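Cellulase (Clostridium cellulovorans, PDB 6UI3) is the GH5_4 catalytic domain of a longer protein, a broad-specificity endoglucanase that probably cleaves beta-1,4 bonds in cellulose and related polysaccharides. Local coordinates at residues L302-N307 with E314-L319; H222-Y227 with Q271-D276; Y78-A83 with W131-N136. All blocks are in the same frame, centred on the assembly; numbering follows the deposited sequence.

Interaction 1: residues L302-N307 with E314-L319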
loop_
_atom_site.group_PDB
_atom_site.type_symbol
_atom_site.label_atom_id
_atom_site.label_comp_id
_atom_site.label_asym_id
_atom_site.label_seq_id
_atom_site.Cartn_x
_atom_site.Cartn_y
_atom_site.Cartn_z
ATOM N N LEU A 302 -0.503 -7.406 1.197
ATOM C CA LEU A 302 -0.960 -6.984 -0.120
ATOM C C LEU A 302 0.152 -7.199 -1.139
ATOM O O LEU A 302 1.172 -6.509 -1.102
ATOM C CB LEU A 302 -1.370 -5.513 -0.080
ATOM C CG LEU A 302 -2.631 -5.139 0.691
ATOM C CD1 LEU A 302 -2.642 -5.430 2.130
ATOM C CD2 LEU A 302 -2.891 -3.645 0.503
ATOM N N TRP A 303 -0.037 -8.149 -2.050
ATOM C CA TRP A 303 0.959 -8.441 -3.077
ATOM C C TRP A 303 1.065 -7.283 -4.067
ATOM O O TRP A 303 0.057 -6.731 -4.507
ATOM C CB TRP A 303 0.568 -9.733 -3.812
ATOM C CG TRP A 303 1.558 -10.168 -4.883
ATOM C CD1 TRP A 303 1.665 -9.655 -6.134
ATOM C CD2 TRP A 303 2.537 -11.213 -4.799
ATOM N NE1 TRP A 303 2.669 -10.286 -6.819
ATOM C CE2 TRP A 303 3.210 -11.259 -6.035
ATOM C CE3 TRP A 303 2.915 -12.104 -3.801
ATOM C CZ2 TRP A 303 4.228 -12.163 -6.295
ATOM C CZ3 TRP A 303 3.917 -13.014 -4.071
ATOM C CH2 TRP A 303 4.550 -13.039 -5.314
ATOM N N TRP A 304 2.301 -6.936 -4.430
ATOM C CA TRP A 304 2.549 -5.913 -5.459
ATOM C C TRP A 304 2.481 -6.542 -6.845
ATOM O O TRP A 304 3.405 -7.237 -7.260
ATOM C CB TRP A 304 3.913 -5.248 -5.266
ATOM C CG TRP A 304 4.158 -4.184 -6.303
ATOM C CD1 TRP A 304 4.870 -4.307 -7.463
ATOM C CD2 TRP A 304 3.664 -2.847 -6.276
ATOM N NE1 TRP A 304 4.834 -3.125 -8.169
ATOM C CE2 TRP A 304 4.109 -2.206 -7.453
ATOM C CE3 TRP A 304 2.890 -2.120 -5.369
ATOM C CZ2 TRP A 304 3.799 -0.888 -7.735
ATOM C CZ3 TRP A 304 2.593 -0.816 -5.650
ATOM C CH2 TRP A 304 3.046 -0.208 -6.815
ATOM N N ASP A 305 1.396 -6.289 -7.570
ATOM C CA ASP A 305 1.154 -6.886 -8.886
ATOM C C ASP A 305 1.308 -5.827 -9.971
ATOM O O ASP A 305 0.421 -5.004 -10.185
ATOM C CB ASP A 305 -0.213 -7.550 -8.946
ATOM C CG ASP A 305 -0.371 -8.423 -10.170
ATOM O OD1 ASP A 305 0.328 -8.155 -11.182
ATOM O OD2 ASP A 305 -1.207 -9.348 -10.110
ATOM N N ASN A 306 2.453 -5.852 -10.659
ATOM C CA ASN A 306 2.718 -4.896 -11.727
ATOM C C ASN A 306 2.353 -5.401 -13.126
ATOM O O ASN A 306 2.632 -4.707 -14.115
ATOM C CB ASN A 306 4.182 -4.452 -11.699
ATOM C CG ASN A 306 5.155 -5.584 -11.916
ATOM O OD1 ASN A 306 4.779 -6.721 -12.210
ATOM N ND2 ASN A 306 6.427 -5.260 -11.791
ATOM N N ASN A 307 1.707 -6.560 -13.236
ATOM C CA ASN A 307 1.298 -7.123 -14.526
ATOM C C ASN A 307 2.484 -7.423 -15.436
ATOM O O ASN A 307 2.317 -7.515 -16.659
ATOM C CB ASN A 307 0.299 -6.189 -15.243
ATOM C CG ASN A 307 -0.428 -6.841 -16.414
ATOM O OD1 ASN A 307 -0.851 -7.996 -16.376
ATOM N ND2 ASN A 307 -0.589 -6.067 -17.478
ATOM N N GLU A 314 11.134 -6.291 -12.886
ATOM C CA GLU A 314 10.589 -6.892 -11.670
ATOM C C GLU A 314 9.430 -7.784 -12.092
ATOM O O GLU A 314 8.370 -7.294 -12.502
ATOM C CB GLU A 314 10.155 -5.813 -10.681
ATOM C CG GLU A 314 11.317 -4.992 -10.121
ATOM C CD GLU A 314 10.903 -3.925 -9.110
ATOM O OE1 GLU A 314 9.697 -3.670 -8.928
ATOM O OE2 GLU A 314 11.813 -3.341 -8.481
ATOM N N ARG A 315 9.633 -9.098 -12.036
ATOM C CA ARG A 315 8.657 -10.061 -12.556
ATOM C C ARG A 315 7.713 -10.416 -11.413
ATOM O O ARG A 315 7.899 -11.404 -10.689
ATOM C CB ARG A 315 9.370 -11.272 -13.138
ATOM C CG ARG A 315 10.293 -10.906 -14.301
ATOM C CD ARG A 315 11.275 -12.026 -14.599
ATOM N NE ARG A 315 10.613 -13.163 -15.236
ATOM C CZ ARG A 315 11.088 -14.405 -15.261
ATOM N NH1 ARG A 315 12.229 -14.696 -14.663
ATOM N NH2 ARG A 315 10.407 -15.361 -15.882
ATOM N N LEU A 316 6.679 -9.593 -11.246
ATOM C CA LEU A 316 5.815 -9.632 -10.072
ATOM C C LEU A 316 4.353 -9.842 -10.439
ATOM O O LEU A 316 3.473 -9.720 -9.582
ATOM C CB LEU A 316 5.994 -8.343 -9.260
ATOM C CG LEU A 316 7.393 -8.140 -8.692
ATOM C CD1 LEU A 316 7.552 -6.758 -8.076
ATOM C CD2 LEU A 316 7.699 -9.219 -7.676
ATOM N N GLY A 317 4.054 -10.150 -11.697
ATOM C CA GLY A 317 2.668 -10.331 -12.093
ATOM C C GLY A 317 2.033 -11.561 -11.458
ATOM O O GLY A 317 2.655 -12.623 -11.347
ATOM N N LEU A 318 0.772 -11.413 -11.044
ATOM C CA LEU A 318 -0.076 -12.543 -10.682
ATOM C C LEU A 318 -1.304 -12.642 -11.568
ATOM O O LEU A 318 -1.611 -13.727 -12.086
ATOM C CB LEU A 318 -0.544 -12.476 -9.222
ATOM C CG LEU A 318 0.505 -12.674 -8.136
ATOM C CD1 LEU A 318 -0.166 -12.631 -6.776
ATOM C CD2 LEU A 318 1.247 -13.998 -8.321
ATOM N N LEU A 319 -2.028 -11.539 -11.736
ATOM C CA LEU A 319 -3.168 -11.462 -12.642
ATOM C C LEU A 319 -2.684 -10.955 -13.996
ATOM O O LEU A 319 -2.179 -9.834 -14.104
ATOM C CB LEU A 319 -4.217 -10.504 -12.079
ATOM C CG LEU A 319 -5.373 -10.204 -13.020
ATOM C CD1 LEU A 319 -6.224 -11.469 -13.228
ATOM C CD2 LEU A 319 -6.212 -9.059 -12.500
HETATM O O HOH W 1 7.169 -3.024 -10.135
HETATM O O HOH W 2 -1.770 -7.477 -12.831
#

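Interaction 2: residues H222-Y227 with Q271-D276. Unlike the reference sequence in segment 271-276: Gln271 (reference Glu).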
loop_
_atom_site.group_PDB
_atom_site.type_symbol
_atom_site.label_atom_id
_atom_site.label_comp_id
_atom_site.label_asym_id
_atom_site.label_seq_id
_atom_site.Cartn_x
_atom_site.Cartn_y
_atom_site.Cartn_z
ATOM N N HIS A 222 6.165 -1.732 3.898
ATOM C CA HIS A 222 6.449 -2.434 2.645
ATOM C C HIS A 222 7.684 -3.279 2.910
ATOM O O HIS A 222 8.729 -2.731 3.271
ATOM C CB HIS A 222 6.704 -1.459 1.496
ATOM C CG HIS A 222 5.564 -0.521 1.245
ATOM N ND1 HIS A 222 5.649 0.516 0.345
ATOM C CD2 HIS A 222 4.316 -0.471 1.768
ATOM C CE1 HIS A 222 4.505 1.176 0.331
ATOM N NE2 HIS A 222 3.681 0.604 1.192
ATOM N N ALA A 223 7.576 -4.596 2.760
ATOM C CA ALA A 223 8.645 -5.501 3.213
ATOM C C ALA A 223 8.875 -6.617 2.192
ATOM O O ALA A 223 8.352 -7.735 2.303
ATOM C CB ALA A 223 8.350 -6.040 4.618
ATOM N N TYR A 224 9.676 -6.293 1.182
ATOM C CA TYR A 224 10.131 -7.278 0.204
ATOM C C TYR A 224 11.430 -7.856 0.760
ATOM O O TYR A 224 12.538 -7.458 0.395
ATOM C CB TYR A 224 10.364 -6.612 -1.133
ATOM C CG TYR A 224 9.204 -5.867 -1.763
ATOM C CD1 TYR A 224 8.458 -6.445 -2.775
ATOM C CD2 TYR A 224 8.911 -4.564 -1.400
ATOM C CE1 TYR A 224 7.438 -5.749 -3.403
ATOM C CE2 TYR A 224 7.884 -3.851 -2.022
ATOM C CZ TYR A 224 7.153 -4.447 -3.034
ATOM O OH TYR A 224 6.168 -3.757 -3.701
ATOM N N ILE A 225 11.280 -8.795 1.685
ATOM C CA ILE A 225 12.401 -9.221 2.519
ATOM C C ILE A 225 12.538 -10.735 2.532
ATOM O O ILE A 225 11.522 -11.447 2.461
ATOM C CB ILE A 225 12.271 -8.687 3.964
ATOM C CG1 ILE A 225 10.973 -9.144 4.629
ATOM C CG2 ILE A 225 12.423 -7.151 3.972
ATOM C CD1 ILE A 225 10.949 -8.866 6.138
ATOM N N PRO A 226 13.763 -11.262 2.618
ATOM C CA PRO A 226 15.022 -10.528 2.484
ATOM C C PRO A 226 15.182 -10.008 1.056
ATOM O O PRO A 226 14.766 -10.652 0.097
ATOM C CB PRO A 226 16.094 -11.566 2.855
ATOM C CG PRO A 226 15.453 -12.869 2.665
ATOM C CD PRO A 226 13.973 -12.712 2.747
ATOM N N TYR A 227 15.771 -8.825 0.920
ATOM C CA TYR A 227 15.823 -8.137 -0.363
ATOM C C TYR A 227 16.471 -8.969 -1.465
ATOM O O TYR A 227 15.977 -9.002 -2.598
ATOM C CB TYR A 227 16.578 -6.809 -0.195
ATOM C CG TYR A 227 16.888 -6.131 -1.500
ATOM C CD1 TYR A 227 15.892 -5.498 -2.220
ATOM C CD2 TYR A 227 18.172 -6.133 -2.022
ATOM C CE1 TYR A 227 16.168 -4.891 -3.436
ATOM C CE2 TYR A 227 18.452 -5.527 -3.230
ATOM C CZ TYR A 227 17.445 -4.916 -3.924
ATOM O OH TYR A 227 17.741 -4.313 -5.136
ATOM N N GLN A 271 2.737 -3.560 0.900
ATOM C CA GLN A 271 3.381 -4.155 -0.265
ATOM C C GLN A 271 4.309 -5.272 0.177
ATOM O O GLN A 271 5.117 -5.078 1.090
ATOM C CB GLN A 271 4.250 -3.163 -1.059
ATOM C CG GLN A 271 3.496 -1.948 -1.584
ATOM C CD GLN A 271 4.349 -0.969 -2.376
ATOM O OE1 GLN A 271 3.949 0.166 -2.620
ATOM N NE2 GLN A 271 5.504 -1.406 -2.780
ATOM N N PHE A 272 4.238 -6.402 -0.524
ATOM C CA PHE A 272 5.261 -7.441 -0.490
ATOM C C PHE A 272 5.130 -8.215 -1.794
ATOM O O PHE A 272 4.128 -8.100 -2.508
ATOM C CB PHE A 272 5.114 -8.390 0.713
ATOM C CG PHE A 272 4.175 -9.553 0.467
ATOM C CD1 PHE A 272 2.828 -9.348 0.261
ATOM C CD2 PHE A 272 4.641 -10.863 0.454
ATOM C CE1 PHE A 272 1.980 -10.410 0.012
ATOM C CE2 PHE A 272 3.784 -11.920 0.224
ATOM C CZ PHE A 272 2.468 -11.690 0.009
ATOM N N ALA A 273 6.158 -9.006 -2.103
ATOM C CA ALA A 273 6.144 -9.935 -3.233
ATOM C C ALA A 273 7.480 -10.666 -3.228
ATOM O O ALA A 273 8.396 -10.318 -2.472
ATOM C CB ALA A 273 5.950 -9.236 -4.572
ATOM N N ILE A 274 7.583 -11.693 -4.077
ATOM C CA ILE A 274 8.860 -12.332 -4.402
ATOM C C ILE A 274 8.955 -12.414 -5.921
ATOM O O ILE A 274 8.079 -12.992 -6.579
ATOM C CB ILE A 274 9.051 -13.699 -3.723
ATOM C CG1 ILE A 274 10.341 -14.372 -4.229
ATOM C CG2 ILE A 274 7.820 -14.606 -3.859
ATOM C CD1 ILE A 274 10.840 -15.513 -3.382
ATOM N N THR A 275 9.994 -11.802 -6.478
ATOM C CA THR A 275 10.150 -11.711 -7.922
ATOM C C THR A 275 10.444 -13.073 -8.546
ATOM O O THR A 275 11.104 -13.938 -7.954
ATOM C CB THR A 275 11.227 -10.659 -8.242
ATOM O OG1 THR A 275 11.163 -10.319 -9.629
ATOM C CG2 THR A 275 12.640 -11.127 -7.894
ATOM N N ASP A 276 9.940 -13.261 -9.770
ATOM C CA ASP A 276 10.108 -14.526 -10.477
ATOM C C ASP A 276 11.552 -14.671 -10.945
ATOM O O ASP A 276 12.025 -13.904 -11.795
ATOM C CB ASP A 276 9.156 -14.593 -11.674
ATOM C CG ASP A 276 9.022 -15.976 -12.258
ATOM O OD1 ASP A 276 9.667 -16.921 -11.753
ATOM O OD2 ASP A 276 8.272 -16.107 -13.262
#

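Interaction 3: residues Y78-A83 with W131-N136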
loop_
_atom_site.group_PDB
_atom_site.type_symbol
_atom_site.label_atom_id
_atom_site.label_comp_id
_atom_site.label_asym_id
_atom_site.label_seq_id
_atom_site.Cartn_x
_atom_site.Cartn_y
_atom_site.Cartn_z
ATOM N N TYR A 78 -2.005 23.252 -6.699
ATOM C CA TYR A 78 -2.243 21.837 -6.469
ATOM C C TYR A 78 -3.710 21.442 -6.622
ATOM O O TYR A 78 -4.124 20.424 -6.074
ATOM C CB TYR A 78 -1.704 21.361 -5.115
ATOM C CG TYR A 78 -0.360 21.934 -4.729
ATOM C CD1 TYR A 78 0.781 21.710 -5.495
ATOM C CD2 TYR A 78 -0.224 22.652 -3.565
ATOM C CE1 TYR A 78 2.020 22.215 -5.103
ATOM C CE2 TYR A 78 1.007 23.171 -3.173
ATOM C CZ TYR A 78 2.115 22.942 -3.947
ATOM O OH TYR A 78 3.339 23.443 -3.542
ATOM N N THR A 79 -4.504 22.198 -7.376
ATOM C CA THR A 79 -5.892 21.801 -7.609
ATOM C C THR A 79 -5.925 20.618 -8.565
ATOM O O THR A 79 -5.401 20.699 -9.675
ATOM C CB THR A 79 -6.691 22.962 -8.189
ATOM O OG1 THR A 79 -6.662 24.074 -7.295
ATOM C CG2 THR A 79 -8.149 22.549 -8.436
ATOM N N ILE A 80 -6.565 19.534 -8.155
ATOM C CA ILE A 80 -6.614 18.312 -8.948
ATOM C C ILE A 80 -7.717 18.412 -9.997
ATOM O O ILE A 80 -8.850 18.798 -9.699
ATOM C CB ILE A 80 -6.823 17.102 -8.021
ATOM C CG1 ILE A 80 -5.627 16.954 -7.063
ATOM C CG2 ILE A 80 -7.062 15.834 -8.829
ATOM C CD1 ILE A 80 -5.914 16.131 -5.812
ATOM N N ASP A 81 -7.396 18.034 -11.212
ATOM C CA ASP A 81 -8.382 17.983 -12.288
ATOM C C ASP A 81 -9.559 17.110 -11.891
ATOM O O ASP A 81 -9.360 15.923 -11.599
ATOM C CB ASP A 81 -7.683 17.382 -13.509
ATOM C CG ASP A 81 -8.528 17.414 -14.765
ATOM O OD1 ASP A 81 -9.757 17.583 -14.679
ATOM O OD2 ASP A 81 -7.944 17.232 -15.853
ATOM N N PRO A 82 -10.791 17.625 -11.903
ATOM C CA PRO A 82 -11.954 16.769 -11.599
ATOM C C PRO A 82 -12.032 15.506 -12.437
ATOM O O PRO A 82 -12.544 14.486 -11.962
ATOM C CB PRO A 82 -13.148 17.710 -11.828
ATOM C CG PRO A 82 -12.578 19.084 -11.463
ATOM C CD PRO A 82 -11.182 19.041 -12.052
ATOM N N ALA A 83 -11.563 15.543 -13.681
ATOM C CA ALA A 83 -11.611 14.346 -14.512
ATOM C C ALA A 83 -10.677 13.261 -13.993
ATOM O O ALA A 83 -10.985 12.070 -14.092
ATOM C CB ALA A 83 -11.237 14.697 -15.950
ATOM N N TRP A 131 -4.592 16.268 0.259
ATOM C CA TRP A 131 -5.445 15.426 1.088
ATOM C C TRP A 131 -6.780 16.082 1.407
ATOM O O TRP A 131 -7.787 15.376 1.526
ATOM C CB TRP A 131 -4.734 14.952 2.368
ATOM C CG TRP A 131 -4.012 13.671 2.100
ATOM C CD1 TRP A 131 -2.657 13.452 2.098
ATOM C CD2 TRP A 131 -4.625 12.436 1.729
ATOM N NE1 TRP A 131 -2.398 12.134 1.763
ATOM C CE2 TRP A 131 -3.588 11.500 1.510
ATOM C CE3 TRP A 131 -5.953 12.030 1.554
ATOM C CZ2 TRP A 131 -3.848 10.180 1.112
ATOM C CZ3 TRP A 131 -6.211 10.722 1.151
ATOM C CH2 TRP A 131 -5.160 9.814 0.935
ATOM N N THR A 132 -6.829 17.409 1.552
ATOM C CA THR A 132 -8.120 18.060 1.764
ATOM C C THR A 132 -9.044 17.787 0.588
ATOM O O THR A 132 -10.229 17.491 0.773
ATOM C CB THR A 132 -7.929 19.564 1.976
ATOM O OG1 THR A 132 -7.169 19.788 3.176
ATOM C CG2 THR A 132 -9.257 20.275 2.148
ATOM N N GLN A 133 -8.508 17.852 -0.637
ATOM C CA GLN A 133 -9.318 17.565 -1.822
ATOM C C GLN A 133 -9.749 16.104 -1.900
ATOM O O GLN A 133 -10.909 15.811 -2.205
ATOM C CB GLN A 133 -8.540 17.931 -3.083
ATOM C CG GLN A 133 -8.346 19.414 -3.277
ATOM C CD GLN A 133 -7.433 19.686 -4.444
ATOM O OE1 GLN A 133 -7.885 19.708 -5.584
ATOM N NE2 GLN A 133 -6.151 19.854 -4.176
ATOM N N ILE A 134 -8.822 15.170 -1.698
ATOM C CA ILE A 134 -9.181 13.751 -1.764
ATOM C C ILE A 134 -10.222 13.435 -0.698
ATOM O O ILE A 134 -11.257 12.814 -0.966
ATOM C CB ILE A 134 -7.943 12.842 -1.616
ATOM C CG1 ILE A 134 -6.904 13.122 -2.702
ATOM C CG2 ILE A 134 -8.364 11.357 -1.641
ATOM C CD1 ILE A 134 -5.565 12.483 -2.436
ATOM N N ALA A 135 -9.938 13.845 0.535
ATOM C CA ALA A 135 -10.848 13.582 1.642
ATOM C C ALA A 135 -12.219 14.192 1.378
ATOM O O ALA A 135 -13.251 13.538 1.572
ATOM C CB ALA A 135 -10.228 14.097 2.942
ATOM N N ASN A 136 -12.258 15.453 0.937
ATOM C CA ASN A 136 -13.555 16.074 0.693
ATOM C C ASN A 136 -14.324 15.317 -0.383
ATOM O O ASN A 136 -15.541 15.127 -0.270
ATOM C CB ASN A 136 -13.422 17.538 0.261
ATOM C CG ASN A 136 -13.243 18.486 1.412
ATOM O OD1 ASN A 136 -12.698 19.571 1.237
ATOM N ND2 ASN A 136 -13.749 18.123 2.570
#

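Interaction 1: residues L302-N307 with E314-L319
Leu318 sets its CD1 methyl over the face of the five-membered ring of Trp303, 3.4 Å from the centroid and only 5° off the ring normal, a CH-pi contact. The same indole is fixed at its edge as well, where NE1 gives a straight hydrogen bond to Leu316 O (2.9 Å) that lies in the ring plane. Leu316 turns its CD1 to the rim of the next indole, meeting Trp304 CD1 at 3.7 Å. Asp305 shows how one carboxylate can organise a loop. Its CG stands anti to the backbone N (chi1 -168°), which carries the carboxylate over to the backbone N-H groups of Leu318 and Leu319. OD2 receives Leu319 N at 2.8 Å on the syn lone pair; Leu318 N bonds weakly to both oxygens. OD1 also takes Asn307 N at 2.9 Å, an Asx turn that bends the chain just after the strand. Trp27 NE1, from strand 25-29, is a further donor to OD2, and a water joins OD1, weakly, to Leu319 O. Asn306 works at the other end of the contact: its ND2 reaches Glu314 O at 2.9 Å, and that oxygen lies close to the plane of the Asn306 amide, while a water collects Trp304 NE1, Asn306 ND2 and Glu314 OE1. This largely buried patch secures the end of strand 301-305 to the loop that runs on toward helix 329-339. That helix supplies Met335 to Trp303 and Leu331 to Leu318, whereas on the sheet itself strands 25-29 and 62-65 touch Trp304 through Asn28 and Arg64.

Interaction 2: residues H222-Y227 with Q271-D276
Stacking sets the frame of this contact: the amide of Gln271 lies over one face of the His222 ring, the two planes 18° apart. Gln271 CG sits 3.6 Å from the ring centroid, almost exactly on the normal, in a CH-pi contact, and the chain is extended beyond CG so that the amide continues across the imidazole. The close approach of Gln271 OE1 to His222 CE1, 3.2 Å, belongs to this overlap. The polar ends of the pair find partners beyond it, His222 ND1 with Gln152 OE1 and Gln271 OE1 with Arg64 NH1.

Hydrogen bonding joins the segments twice. Ala223 N donates to Gln271 O at 3.0 Å, part of the parallel beta bridge between His222 and Gln271 near the ends of strands 217-222 and 267-272. The side-chain bond is less regular: Gln271 NE2 comes to Tyr224 OH at 2.6 Å, but the 129° angle at the hydrogen makes it weak. The nitrogen lies in the plane of the phenol at its edge, with ring and amide 79° apart.

A second CH-pi contact and a little apolar packing complete the set. Tyr224 presents one face to Phe272 CA, the CH-pi pair, and brings its CE1 within 4.0 Å of Ala273 CB, the apolar one. Phe272 itself turns away to stack on Tyr290 and meet Trp303 edge to face.

Gln271 replaces a glutamate of the reference sequence, at the end of the seventh barrel strand, where GH5 enzymes carry the nucleophile. With His222, Tyr224, Arg64 and Gln152 close by, the cluster is consistent with the active centre of a (beta/alpha)8 glycoside hydrolase.

Interaction 3: residues Y78-A83 with W131-N136
Gln133 meets the backbone of Tyr78 and Ile80 with both ends of its amide, a two-point grip that forms the tight half of the contact. NE2 donates to Tyr78 O at 2.8 Å in a nearly straight bond; the carbonyl oxygen lies in the amide plane of Gln133, although the nitrogen stands above the plane of the Tyr78 carbonyl. OE1 receives Ile80 N at 2.9 Å, in its own carbonyl plane and on a lone pair. Gln133 extends from its helix beyond CG, and chi3 of 84° turns the amide across that extended chain to face the loop. Its NE2 has another acceptor, Ile129 O, one turn back in helix 120-137.

The rest is looser. Ile80 points toward the helix, yet its CD1 comes no nearer to Ile134 CG1 than 4.4 Å; Val130 of the same helix adds to its packing. Solvent reaches part of Tyr78, Thr79 and Gln133, whereas Ile80 and Ile134 are buried. Thr79 lies at the margin, its CG2 4.0 Å from Gln133 OE1, and its OG1 is hydrogen-bonded to Asp75 OD2. Beyond Ile80 the chain leaves the contact, and Asp81 caps helix 82-96 by accepting Ala83 N.

A single glutamine thus reads the loop through the donor and acceptor of its main chain. Since both are backbone groups, the bonds fix the path of residues 78-80 and make little use of their side chains.

The three contacts follow one another along the chain in the order 3, 2, 1, and all belong to one (beta/alpha)8 barrel domain, though only interactions 1 and 2 reach its sheet. Interactions 1 and 2 are neighbours, their centres about 11 Å apart: strands 267-272 and 301-305 run side by side, Trp304 N probably bonds to Phe272 O, and Arg315 N to Thr275 OG1. Together they shape a continuous part of the barrel's strand ends and following loops, where the active centre of this family lies. Interaction 3 sits apart, its centre about 28 Å from that of interaction 1 and 32 Å from that of interaction 2, joining a loop to helix 120-137 in the outer layer.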